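Local atomic coordinates of macro domain-containing protein (Thermosipho africanus, PDB entry 7OMU), a protein that joins a DarT-like ADP-ribosyl-fold domain to a macro domain, the latter modelled with adenosine-5-diphosphoribose in its pocket. Residues A[339-353]-A[372-386]. The protein carries 1 engineered substitution. Residues are numbered along the deposited sequence; the frame is centred on the assembly and turned at random.
Sequences IVENYKKEGIKSLAV and MCRYLTKLEIPVQIY
Y375 opens the contact from helix 365-376, the edge of its ring turned to V340 CG2, while its hydroxyl hydrogen-bonds E333 earlier in helix 329-346. The next residue, L376, divides its branches: CD1 meets V353 CG2, and CD2 touches both I339 CG2 and L351 CD2. L379 CD2 lies 3.6 Å from L351 CD2 and also meets I339 CG2, and its CG is centred over one face of the Y343 ring in a CH-pi contact, 4.0 Å from the centroid. Y343 CG sits between its backbone N and carbonyl carbon (chi1 82°), which directs the ring to L379; K344 CG lies over the rim of the opposite face. The Y343 hydroxyl accepts the backbone N-H of E380 (N to OH 3.0 Å, 157° at the hydrogen), tying the helix to the turn before the strand; outside, K344 NZ and E380 OE2 form a weak salt bridge at 3.5 Å. I381 CD1 packs against both Y343 CD2 and I348 CG2. From P382 onward the backbones pair in parallel: L351 N bonds P382 O, Q384 N returns to L351 O (2.9 Å), and V353 N to Q384 O and Y386 N to V353 O repeat the alternation. Y386, whose OH donates to Q384 OE1, also touches the bound adenosine-5-diphosphoribose. Strands 351-354 and 383-386 belong to a beta-alpha-beta unit crossing over through helix 365-376, flanked in the macro-domain sheet by strands 241-246 and 227-231, respectively.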
ATOM      1  N   ILE A 339      15.210  10.023 -20.501  1.00 89.74           N
ATOM      2  CA  ILE A 339      15.247   8.769 -19.693  1.00 87.87           C
ATOM      3  C   ILE A 339      16.106   7.737 -20.433  1.00 89.37           C
ATOM      4  O   ILE A 339      17.064   7.219 -19.822  1.00 91.28           O
ATOM      5  CB  ILE A 339      13.821   8.263 -19.400  1.00 85.57           C
ATOM      6  CG1 ILE A 339      13.099   9.205 -18.433  1.00 84.63           C
ATOM      7  CG2 ILE A 339      13.840   6.827 -18.891  1.00 84.74           C
ATOM      8  CD1 ILE A 339      11.648   8.859 -18.199  1.00 83.91           C
ATOM      9  N   VAL A 340      15.795   7.478 -21.705  1.00 89.43           N
ATOM     10  CA  VAL A 340      16.511   6.484 -22.559  1.00 92.98           C
ATOM     11  C   VAL A 340      18.012   6.813 -22.559  1.00 97.30           C
ATOM     12  O   VAL A 340      18.824   5.881 -22.411  1.00 98.07           O
ATOM     13  CB  VAL A 340      15.926   6.445 -23.987  1.00 92.63           C
ATOM     14  CG1 VAL A 340      16.837   5.713 -24.963  1.00 95.55           C
ATOM     15  CG2 VAL A 340      14.533   5.834 -24.011  1.00 89.26           C
ATOM     16  N   GLU A 341      18.367   8.091 -22.699  1.00101.75           N
ATOM     17  CA  GLU A 341      19.775   8.546 -22.858  1.00107.34           C
ATOM     18  C   GLU A 341      20.530   8.483 -21.519  1.00107.77           C
ATOM     19  O   GLU A 341      21.756   8.277 -21.557  1.00110.32           O
ATOM     20  CB  GLU A 341      19.801   9.952 -23.462  1.00110.61           C
ATOM     21  CG  GLU A 341      19.377   9.980 -24.923  1.00113.84           C
ATOM     22  CD  GLU A 341      19.199  11.358 -25.548  1.00116.03           C
ATOM     23  OE1 GLU A 341      19.021  12.338 -24.789  1.00115.95           O
ATOM     24  OE2 GLU A 341      19.232  11.447 -26.800  1.00116.76           O
ATOM     25  N   ASN A 342      19.843   8.636 -20.382  1.00107.16           N
ATOM     26  CA  ASN A 342      20.493   8.997 -19.093  1.00109.22           C
ATOM     27  C   ASN A 342      20.297   7.933 -18.001  1.00107.53           C
ATOM     28  O   ASN A 342      20.928   8.089 -16.934  1.00107.66           O
ATOM     29  CB  ASN A 342      19.994  10.357 -18.605  1.00110.36           C
ATOM     30  CG  ASN A 342      20.422  11.488 -19.515  1.00113.18           C
ATOM     31  OD1 ASN A 342      21.614  11.740 -19.678  1.00118.28           O
ATOM     32  ND2 ASN A 342      19.463  12.166 -20.120  1.00113.74           N
ATOM     33  N   TYR A 343      19.480   6.898 -18.214  1.00104.37           N
ATOM     34  CA  TYR A 343      19.196   5.883 -17.163  1.00103.22           C
ATOM     35  C   TYR A 343      20.488   5.119 -16.836  1.00105.46           C
ATOM     36  O   TYR A 343      20.706   4.784 -15.658  1.00105.94           O
ATOM     37  CB  TYR A 343      18.029   4.974 -17.558  1.00100.05           C
ATOM     38  CG  TYR A 343      18.355   3.830 -18.483  1.00 99.63           C
ATOM     39  CD1 TYR A 343      18.341   3.999 -19.856  1.00100.31           C
ATOM     40  CD2 TYR A 343      18.629   2.566 -17.991  1.00 98.86           C
ATOM     41  CE1 TYR A 343      18.619   2.949 -20.716  1.00100.98           C
ATOM     42  CE2 TYR A 343      18.897   1.502 -18.836  1.00100.17           C
ATOM     43  CZ  TYR A 343      18.896   1.695 -20.205  1.00100.38           C
ATOM     44  OH  TYR A 343      19.165   0.659 -21.053  1.00101.89           O
ATOM     45  N   LYS A 344      21.335   4.888 -17.842  1.00108.95           N
ATOM     46  CA  LYS A 344      22.681   4.274 -17.683  1.00111.67           C
ATOM     47  C   LYS A 344      23.570   5.198 -16.834  1.00111.04           C
ATOM     48  O   LYS A 344      23.909   4.800 -15.698  1.00107.54           O
ATOM     49  CB  LYS A 344      23.298   3.994 -19.058  1.00114.90           C
ATOM     50  CG  LYS A 344      22.565   2.965 -19.913  1.00114.56           C
ATOM     51  CD  LYS A 344      22.803   1.524 -19.490  1.00115.72           C
ATOM     52  CE  LYS A 344      22.641   0.541 -20.630  1.00117.91           C
ATOM     53  NZ  LYS A 344      22.693  -0.866 -20.159  1.00118.75           N
ATOM     54  N   LYS A 345      23.913   6.383 -17.358  1.00110.91           N
ATOM     55  CA  LYS A 345      24.731   7.421 -16.671  1.00113.43           C
ATOM     56  C   LYS A 345      24.366   7.513 -15.185  1.00111.13           C
ATOM     57  O   LYS A 345      25.273   7.382 -14.349  1.00109.99           O
ATOM     58  CB  LYS A 345      24.468   8.815 -17.246  1.00116.72           C
ATOM     59  CG  LYS A 345      25.034   9.116 -18.628  1.00120.74           C
ATOM     60  CD  LYS A 345      24.937  10.605 -18.960  1.00122.73           C
ATOM     61  CE  LYS A 345      24.543  10.904 -20.392  1.00125.07           C
ATOM     62  NZ  LYS A 345      25.707  10.813 -21.301  1.00130.06           N
ATOM     63  N   GLU A 346      23.084   7.753 -14.892  1.00110.27           N
ATOM     64  CA  GLU A 346      22.583   8.241 -13.575  1.00109.91           C
ATOM     65  C   GLU A 346      22.388   7.080 -12.589  1.00105.67           C
ATOM     66  O   GLU A 346      22.194   7.358 -11.394  1.00101.74           O
ATOM     67  CB  GLU A 346      21.271   9.005 -13.766  1.00109.46           C
ATOM     68  CG  GLU A 346      21.427  10.288 -14.561  1.00111.50           C
ATOM     69  CD  GLU A 346      21.819  11.523 -13.768  1.00114.68           C
ATOM     70  OE1 GLU A 346      22.022  11.423 -12.537  1.00115.04           O
ATOM     71  OE2 GLU A 346      21.898  12.604 -14.385  1.00117.24           O
ATOM     72  N   GLY A 347      22.417   5.836 -13.070  1.00104.81           N
ATOM     73  CA  GLY A 347      22.394   4.628 -12.224  1.00105.46           C
ATOM     74  C   GLY A 347      20.990   4.249 -11.784  1.00102.04           C
ATOM     75  O   GLY A 347      20.856   3.674 -10.684  1.00104.07           O
ATOM     76  N   ILE A 348      19.983   4.541 -12.613  1.00 97.86           N
ATOM     77  CA  ILE A 348      18.569   4.108 -12.415  1.00 95.95           C
ATOM     78  C   ILE A 348      18.506   2.589 -12.620  1.00 96.57           C
ATOM     79  O   ILE A 348      18.699   2.151 -13.769  1.00 98.66           O
ATOM     80  CB  ILE A 348      17.627   4.873 -13.371  1.00 94.91           C
ATOM     81  CG1 ILE A 348      17.561   6.362 -13.022  1.00 94.44           C
ATOM     82  CG2 ILE A 348      16.241   4.250 -13.388  1.00 95.18           C
ATOM     83  CD1 ILE A 348      16.786   7.204 -14.012  1.00 92.90           C
ATOM     84  N   LYS A 349      18.251   1.825 -11.551  1.00 96.21           N
ATOM     85  CA  LYS A 349      18.235   0.335 -11.550  1.00 97.22           C
ATOM     86  C   LYS A 349      16.891  -0.171 -12.084  1.00 93.97           C
ATOM     87  O   LYS A 349      16.892  -1.197 -12.780  1.00 99.49           O
ATOM     88  CB  LYS A 349      18.450  -0.234 -10.143  1.00 98.95           C
ATOM     89  CG  LYS A 349      19.718   0.218  -9.433  1.00102.90           C
ATOM     90  CD  LYS A 349      20.986  -0.190 -10.127  1.00108.85           C
ATOM     91  CE  LYS A 349      22.217   0.087  -9.288  1.00112.59           C
ATOM     92  NZ  LYS A 349      23.463  -0.236 -10.025  1.00115.92           N
ATOM     93  N   SER A 350      15.794   0.497 -11.728  1.00 89.44           N
ATOM     94  CA  SER A 350      14.410   0.141 -12.143  1.00 87.91           C
ATOM     95  C   SER A 350      13.517   1.386 -12.060  1.00 85.40           C
ATOM     96  O   SER A 350      13.844   2.303 -11.293  1.00 86.25           O
ATOM     97  CB  SER A 350      13.871  -1.005 -11.324  1.00 86.87           C
ATOM     98  OG  SER A 350      13.858  -0.699  -9.940  1.00 88.73           O
ATOM     99  N   LEU A 351      12.434   1.418 -12.833  1.00 83.92           N
ATOM    100  CA  LEU A 351      11.665   2.657 -13.111  1.00 83.04           C
ATOM    101  C   LEU A 351      10.152   2.392 -13.050  1.00 81.61           C
ATOM    102  O   LEU A 351       9.679   1.415 -13.665  1.00 82.02           O
ATOM    103  CB  LEU A 351      12.094   3.166 -14.491  1.00 83.04           C
ATOM    104  CG  LEU A 351      11.561   4.539 -14.886  1.00 83.13           C
ATOM    105  CD1 LEU A 351      12.142   5.623 -13.996  1.00 83.87           C
ATOM    106  CD2 LEU A 351      11.868   4.826 -16.341  1.00 84.11           C
ATOM    107  N   ALA A 352       9.427   3.239 -12.324  1.00 79.20           N
ATOM    108  CA  ALA A 352       7.956   3.360 -12.377  1.00 77.90           C
ATOM    109  C   ALA A 352       7.614   4.748 -12.924  1.00 78.48           C
ATOM    110  O   ALA A 352       7.961   5.742 -12.269  1.00 81.98           O
ATOM    111  CB  ALA A 352       7.357   3.142 -11.007  1.00 76.14           C
ATOM    112  N   VAL A 353       6.993   4.812 -14.100  1.00 78.38           N
ATOM    113  CA  VAL A 353       6.431   6.070 -14.671  1.00 78.21           C
ATOM    114  C   VAL A 353       4.910   5.950 -14.631  1.00 77.27           C
ATOM    115  O   VAL A 353       4.359   4.898 -14.954  1.00 77.62           O
ATOM    116  CB  VAL A 353       6.951   6.350 -16.095  1.00 79.56           C
ATOM    117  CG1 VAL A 353       8.472   6.348 -16.164  1.00 80.11           C
ATOM    118  CG2 VAL A 353       6.401   5.367 -17.109  1.00 82.84           C
ATOM    119  N   MET A 372       4.998   6.399 -24.886  1.00 86.01           N
ATOM    120  CA  MET A 372       5.738   5.975 -23.668  1.00 85.72           C
ATOM    121  C   MET A 372       6.388   4.610 -23.920  1.00 86.11           C
ATOM    122  O   MET A 372       7.573   4.455 -23.586  1.00 87.42           O
ATOM    123  CB  MET A 372       4.805   5.855 -22.460  1.00 85.96           C
ATOM    124  CG  MET A 372       4.343   7.178 -21.898  1.00 84.79           C
ATOM    125  SD  MET A 372       3.216   6.927 -20.500  1.00 83.71           S
ATOM    126  CE  MET A 372       4.393   6.528 -19.212  1.00 80.77           C
ATOM    127  N   CYS A 373       5.632   3.656 -24.466  1.00 85.96           N
ATOM    128  CA  CYS A 373       6.097   2.265 -24.716  1.00 87.97           C
ATOM    129  C   CYS A 373       7.247   2.292 -25.727  1.00 88.57           C
ATOM    130  O   CYS A 373       8.303   1.706 -25.426  1.00 88.34           O
ATOM    131  CB  CYS A 373       4.960   1.372 -25.206  1.00 88.76           C
ATOM    132  SG  CYS A 373       3.771   0.962 -23.903  1.00 89.36           S
ATOM    133  N   ARG A 374       7.047   2.974 -26.860  1.00 89.51           N
ATOM    134  CA  ARG A 374       8.056   3.182 -27.933  1.00 91.60           C
ATOM    135  C   ARG A 374       9.431   3.432 -27.311  1.00 90.79           C
ATOM    136  O   ARG A 374      10.394   2.804 -27.765  1.00 93.23           O
ATOM    137  CB  ARG A 374       7.698   4.387 -28.809  1.00 95.69           C
ATOM    138  CG  ARG A 374       6.741   4.092 -29.954  1.00101.53           C
ATOM    139  CD  ARG A 374       6.475   5.350 -30.767  1.00105.87           C
ATOM    140  NE  ARG A 374       7.724   6.032 -31.117  1.00109.14           N
ATOM    141  CZ  ARG A 374       7.888   7.354 -31.230  1.00110.23           C
ATOM    142  NH1 ARG A 374       6.882   8.193 -31.029  1.00110.15           N
ATOM    143  NH2 ARG A 374       9.078   7.842 -31.536  1.00110.96           N
ATOM    144  N   TYR A 375       9.512   4.324 -26.321  1.00 88.26           N
ATOM    145  CA  TYR A 375      10.785   4.797 -25.722  1.00 89.78           C
ATOM    146  C   TYR A 375      11.228   3.860 -24.594  1.00 90.40           C
ATOM    147  O   TYR A 375      12.405   3.456 -24.584  1.00 93.36           O
ATOM    148  CB  TYR A 375      10.642   6.243 -25.244  1.00 90.40           C
ATOM    149  CG  TYR A 375      10.806   7.257 -26.346  1.00 93.05           C
ATOM    150  CD1 TYR A 375      12.064   7.700 -26.733  1.00 94.61           C
ATOM    151  CD2 TYR A 375       9.707   7.758 -27.023  1.00 93.43           C
ATOM    152  CE1 TYR A 375      12.225   8.622 -27.753  1.00 95.01           C
ATOM    153  CE2 TYR A 375       9.851   8.676 -28.050  1.00 96.01           C
ATOM    154  CZ  TYR A 375      11.113   9.111 -28.418  1.00 95.70           C
ATOM    155  OH  TYR A 375      11.248  10.025 -29.422  1.00 95.92           O
ATOM    156  N   LEU A 376      10.323   3.533 -23.671  1.00 89.85           N
ATOM    157  CA  LEU A 376      10.667   2.828 -22.408  1.00 89.92           C
ATOM    158  C   LEU A 376      10.911   1.338 -22.666  1.00 92.48           C
ATOM    159  O   LEU A 376      11.462   0.673 -21.769  1.00 96.80           O
ATOM    160  CB  LEU A 376       9.542   3.042 -21.394  1.00 87.66           C
ATOM    161  CG  LEU A 376       9.377   4.474 -20.900  1.00 87.59           C
ATOM    162  CD1 LEU A 376       8.105   4.621 -20.085  1.00 86.34           C
ATOM    163  CD2 LEU A 376      10.583   4.906 -20.084  1.00 87.93           C
ATOM    164  N   THR A 377      10.529   0.826 -23.837  1.00 92.94           N
ATOM    165  CA  THR A 377      10.813  -0.576 -24.240  1.00 94.08           C
ATOM    166  C   THR A 377      12.320  -0.716 -24.483  1.00 95.06           C
ATOM    167  O   THR A 377      12.852  -1.812 -24.259  1.00 97.11           O
ATOM    168  CB  THR A 377       9.948  -0.996 -25.436  1.00 93.68           C
ATOM    169  OG1 THR A 377       9.933  -2.423 -25.460  1.00 96.61           O
ATOM    170  CG2 THR A 377      10.433  -0.440 -26.755  1.00 93.63           C
ATOM    171  N   LYS A 378      12.978   0.369 -24.896  1.00 97.17           N
ATOM    172  CA  LYS A 378      14.444   0.413 -25.133  1.00 99.91           C
ATOM    173  C   LYS A 378      15.192   0.136 -23.820  1.00101.30           C
ATOM    174  O   LYS A 378      16.263  -0.487 -23.892  1.00106.70           O
ATOM    175  CB  LYS A 378      14.868   1.765 -25.714  1.00100.75           C
ATOM    176  CG  LYS A 378      14.265   2.144 -27.063  1.00102.36           C
ATOM    177  CD  LYS A 378      14.834   3.451 -27.615  1.00106.61           C
ATOM    178  CE  LYS A 378      13.884   4.277 -28.466  1.00107.98           C
ATOM    179  NZ  LYS A 378      13.945   3.927 -29.906  1.00110.21           N
ATOM    180  N   LEU A 379      14.665   0.577 -22.669  1.00 99.62           N
ATOM    181  CA  LEU A 379      15.338   0.443 -21.344  1.00100.55           C
ATOM    182  C   LEU A 379      15.679  -1.025 -21.069  1.00103.00           C
ATOM    183  O   LEU A 379      14.781  -1.868 -21.228  1.00104.74           O
ATOM    184  CB  LEU A 379      14.436   0.992 -20.235  1.00 98.26           C
ATOM    185  CG  LEU A 379      14.706   2.439 -19.835  1.00 99.36           C
ATOM    186  CD1 LEU A 379      14.647   3.357 -21.049  1.00100.76           C
ATOM    187  CD2 LEU A 379      13.727   2.895 -18.764  1.00 97.63           C
ATOM    188  N   GLU A 380      16.920  -1.294 -20.646  1.00105.28           N
ATOM    189  CA  GLU A 380      17.431  -2.647 -20.286  1.00106.47           C
ATOM    190  C   GLU A 380      17.307  -2.860 -18.769  1.00103.05           C
ATOM    191  O   GLU A 380      18.158  -3.576 -18.202  1.00102.91           O
ATOM    192  CB  GLU A 380      18.889  -2.815 -20.716  1.00111.11           C
ATOM    193  CG  GLU A 380      19.159  -2.517 -22.180  1.00113.98           C
ATOM    194  CD  GLU A 380      20.598  -2.798 -22.593  1.00118.70           C
ATOM    195  OE1 GLU A 380      21.071  -3.925 -22.339  1.00118.20           O
ATOM    196  OE2 GLU A 380      21.257  -1.887 -23.149  1.00122.44           O
ATOM    197  N   ILE A 381      16.283  -2.269 -18.144  1.00 99.52           N
ATOM    198  CA  ILE A 381      15.981  -2.387 -16.685  1.00 97.68           C
ATOM    199  C   ILE A 381      14.483  -2.630 -16.524  1.00 92.37           C
ATOM    200  O   ILE A 381      13.716  -2.338 -17.439  1.00 91.45           O
ATOM    201  CB  ILE A 381      16.423  -1.118 -15.930  1.00 99.58           C
ATOM    202  CG1 ILE A 381      15.861   0.158 -16.569  1.00100.35           C
ATOM    203  CG2 ILE A 381      17.936  -1.068 -15.808  1.00101.06           C
ATOM    204  CD1 ILE A 381      15.934   1.376 -15.681  1.00 99.43           C
ATOM    205  N   PRO A 382      14.016  -3.156 -15.369  1.00 87.80           N
ATOM    206  CA  PRO A 382      12.583  -3.273 -15.103  1.00 86.05           C
ATOM    207  C   PRO A 382      11.890  -1.907 -15.214  1.00 86.93           C
ATOM    208  O   PRO A 382      12.412  -0.945 -14.688  1.00 90.36           O
ATOM    209  CB  PRO A 382      12.507  -3.806 -13.666  1.00 84.72           C
ATOM    210  CG  PRO A 382      13.844  -4.478 -13.444  1.00 87.08           C
ATOM    211  CD  PRO A 382      14.832  -3.675 -14.263  1.00 88.09           C
ATOM    212  N   VAL A 383      10.759  -1.852 -15.919  1.00 86.37           N
ATOM    213  CA  VAL A 383       9.963  -0.608 -16.131  1.00 82.86           C
ATOM    214  C   VAL A 383       8.483  -0.944 -15.956  1.00 82.03           C
ATOM    215  O   VAL A 383       8.000  -1.881 -16.623  1.00 81.76           O
ATOM    216  CB  VAL A 383      10.223   0.005 -17.517  1.00 83.40           C
ATOM    217  CG1 VAL A 383       9.318   1.196 -17.774  1.00 84.51           C
ATOM    218  CG2 VAL A 383      11.680   0.395 -17.694  1.00 84.83           C
ATOM    219  N   GLN A 384       7.793  -0.191 -15.099  1.00 80.55           N
ATOM    220  CA  GLN A 384       6.331  -0.315 -14.879  1.00 79.35           C
ATOM    221  C   GLN A 384       5.657   0.997 -15.295  1.00 77.41           C
ATOM    222  O   GLN A 384       5.872   2.017 -14.623  1.00 75.71           O
ATOM    223  CB  GLN A 384       6.053  -0.661 -13.419  1.00 79.68           C
ATOM    224  CG  GLN A 384       6.642  -1.994 -13.002  1.00 82.04           C
ATOM    225  CD  GLN A 384       6.248  -2.388 -11.602  1.00 84.61           C
ATOM    226  OE1 GLN A 384       5.942  -1.546 -10.762  1.00 85.34           O
ATOM    227  NE2 GLN A 384       6.264  -3.685 -11.343  1.00 88.00           N
ATOM    228  N   ILE A 385       4.899   0.967 -16.390  1.00 77.05           N
ATOM    229  CA  ILE A 385       3.978   2.072 -16.772  1.00 77.61           C
ATOM    230  C   ILE A 385       2.688   1.850 -15.985  1.00 79.54           C
ATOM    231  O   ILE A 385       2.056   0.784 -16.158  1.00 80.01           O
ATOM    232  CB  ILE A 385       3.745   2.119 -18.293  1.00 78.59           C
ATOM    233  CG1 ILE A 385       5.046   2.402 -19.046  1.00 80.86           C
ATOM    234  CG2 ILE A 385       2.669   3.135 -18.633  1.00 78.92           C
ATOM    235  CD1 ILE A 385       4.898   2.409 -20.551  1.00 82.92           C
ATOM    236  N   TYR A 386       2.335   2.806 -15.125  1.00 80.92           N
ATOM    237  CA  TYR A 386       1.166   2.716 -14.217  1.00 80.64           C
ATOM    238  C   TYR A 386      -0.031   3.365 -14.904  1.00 80.68           C
ATOM    239  O   TYR A 386      -0.045   4.608 -15.060  1.00 83.01           O
ATOM    240  CB  TYR A 386       1.503   3.311 -12.849  1.00 82.70           C
ATOM    241  CG  TYR A 386       2.071   2.284 -11.907  1.00 85.42           C
ATOM    242  CD1 TYR A 386       3.419   1.956 -11.925  1.00 86.76           C
ATOM    243  CD2 TYR A 386       1.244   1.591 -11.043  1.00 88.30           C
ATOM    244  CE1 TYR A 386       3.936   0.986 -11.083  1.00 88.44           C
ATOM    245  CE2 TYR A 386       1.745   0.625 -10.187  1.00 89.53           C
ATOM    246  CZ  TYR A 386       3.094   0.317 -10.211  1.00 90.00           C
ATOM    247  OH  TYR A 386       3.571  -0.645  -9.373  1.00 92.17           O
TER